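Local coordinates for nucleotidyltransferase-like protein (Exiguobacterium sibiricum, PDB 3C18) that is of uncertain function but resembles nucleotidyltransferases and may transfer nucleotidyl groups, at residues A[171-174]-A[178-181]. Sequence-based numbering, arbitrary orientation. Where two conformers were deposited one is given.
Sequences HPEV and EQAR
Gln179, on helix 176-183, reaches out to the backbone of the loop that precedes the helix and bonds it at His171 and Glu173. CB points at the loop. CG lies anti to the carbonyl carbon (chi1 -70°) and the chain then runs extended, which carries the amide across to the loop. Gln179 CG passes Glu173 OE1 at 3.7 Å. Gln179 CD lies 3.4 Å from Glu173 OE1 and sits close to the Glu173 backbone N. At the tip the two amide atoms part. Gln179 OE1 accepts a hydrogen bond from Glu173 N at 2.7 Å, the donor tilted 26° from the carbonyl plane of the glutamine. Gln179 OE1 also touches Pro172 CA at 3.5 Å. Gln179 NE2 donates to His171 O at 3.1 Å. This bond is almost straight, with an N-H...O angle of 175°, and the acceptor lies in the amide plane. The Glu173 side chain crosses that of Gln179 at about a right angle. Glu173 OE1 is 3.4 Å from Gln179 NE2, but the angle is too poor for a hydrogen bond. Beyond the pair, Pro172 packs on Arg162 and Leu166 of helix 146-167, while Gln179 touches Val165 there. The His171 ring stacks with Phe114. The contact thus ties the loop to the next helix within the YgxA-like substrate binding domain. A leucine in place of Gln179 would probably leave both Glu173 N and His171 O without this partner and free the loop to shift. One amide serves a backbone donor and a backbone acceptor on either side of Pro172. The two bonds set which end of the amide is oxygen and which nitrogen, and fix its rotation.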
loop_
_atom_site.group_PDB
_atom_site.type_symbol
_atom_site.label_atom_id
_atom_site.label_comp_id
_atom_site.label_asym_id
_atom_site.label_seq_id
_atom_site.Cartn_x
_atom_site.Cartn_y
_atom_site.Cartn_z
ATOM N N HIS A 171 18.442 -6.881 -0.522
ATOM C CA HIS A 171 17.130 -6.402 -0.902
ATOM C C HIS A 171 16.181 -7.587 -0.977
ATOM O O HIS A 171 16.487 -8.601 -1.594
ATOM C CB HIS A 171 17.141 -5.756 -2.270
ATOM C CG HIS A 171 17.930 -4.498 -2.340
ATOM N ND1 HIS A 171 17.387 -3.273 -2.018
ATOM C CD2 HIS A 171 19.209 -4.267 -2.725
ATOM C CE1 HIS A 171 18.297 -2.334 -2.215
ATOM N NE2 HIS A 171 19.409 -2.909 -2.650
ATOM N N PRO A 172 15.018 -7.463 -0.337
ATOM C CA PRO A 172 14.070 -8.544 -0.476
ATOM C C PRO A 172 13.548 -8.618 -1.899
ATOM O O PRO A 172 13.333 -7.579 -2.561
ATOM C CB PRO A 172 12.968 -8.134 0.483
ATOM C CG PRO A 172 13.657 -7.357 1.510
ATOM C CD PRO A 172 14.672 -6.573 0.774
ATOM N N GLU A 173 13.348 -9.855 -2.343
ATOM C CA GLU A 173 12.816 -10.135 -3.675
ATOM C C GLU A 173 11.439 -10.764 -3.618
ATOM O O GLU A 173 10.861 -10.931 -2.548
ATOM C CB GLU A 173 13.742 -11.096 -4.420
ATOM C CG GLU A 173 15.109 -10.512 -4.746
ATOM C CD GLU A 173 16.108 -11.580 -5.174
ATOM O OE1 GLU A 173 16.081 -12.696 -4.585
ATOM O OE2 GLU A 173 16.923 -11.297 -6.085
ATOM N N VAL A 174 10.944 -11.150 -4.792
ATOM C CA VAL A 174 9.625 -11.791 -4.897
ATOM C C VAL A 174 9.658 -13.169 -4.245
ATOM O O VAL A 174 8.664 -13.641 -3.704
ATOM C CB VAL A 174 9.119 -11.901 -6.371
ATOM C CG1 VAL A 174 7.754 -12.589 -6.419
ATOM C CG2 VAL A 174 9.016 -10.511 -6.995
ATOM N N GLU A 178 12.634 -18.127 -0.112
ATOM C CA GLU A 178 13.852 -18.793 -0.597
ATOM C C GLU A 178 15.051 -18.112 0.039
ATOM O O GLU A 178 15.951 -18.754 0.557
ATOM C CB GLU A 178 13.973 -18.667 -2.120
ATOM C CG GLU A 178 12.801 -19.260 -2.906
ATOM C CD GLU A 178 12.869 -20.768 -3.006
ATOM O OE1 GLU A 178 13.638 -21.376 -2.225
ATOM O OE2 GLU A 178 12.159 -21.342 -3.868
ATOM N N GLN A 179 15.041 -16.791 -0.049
ATOM C CA GLN A 179 16.094 -15.951 0.523
ATOM C C GLN A 179 16.199 -16.207 2.005
ATOM O O GLN A 179 17.289 -16.278 2.544
ATOM C CB GLN A 179 15.806 -14.464 0.322
ATOM C CG GLN A 179 15.900 -13.941 -1.092
ATOM C CD GLN A 179 15.655 -12.434 -1.190
ATOM O OE1 GLN A 179 14.513 -11.967 -1.100
ATOM N NE2 GLN A 179 16.724 -11.664 -1.419
ATOM N N ALA A 180 15.047 -16.364 2.652
ATOM C CA ALA A 180 14.971 -16.457 4.129
ATOM C C ALA A 180 15.375 -17.817 4.635
ATOM O O ALA A 180 15.725 -17.982 5.801
ATOM C CB ALA A 180 13.562 -16.100 4.633
ATOM N N ARG A 181 15.361 -18.797 3.746
ATOM C CA ARG A 181 15.661 -20.191 4.132
ATOM C C ARG A 181 17.045 -20.275 4.751
ATOM O O ARG A 181 17.322 -21.103 5.635
ATOM C CB ARG A 181 15.590 -21.133 2.927
ATOM C CG ARG A 181 15.838 -22.609 3.263
ATOM C CD ARG A 181 15.918 -23.490 1.998
ATOM N NE ARG A 181 17.053 -23.134 1.140
ATOM C CZ ARG A 181 18.243 -23.728 1.170
ATOM N NH1 ARG A 181 18.479 -24.723 2.014
ATOM N NH2 ARG A 181 19.200 -23.326 0.350
#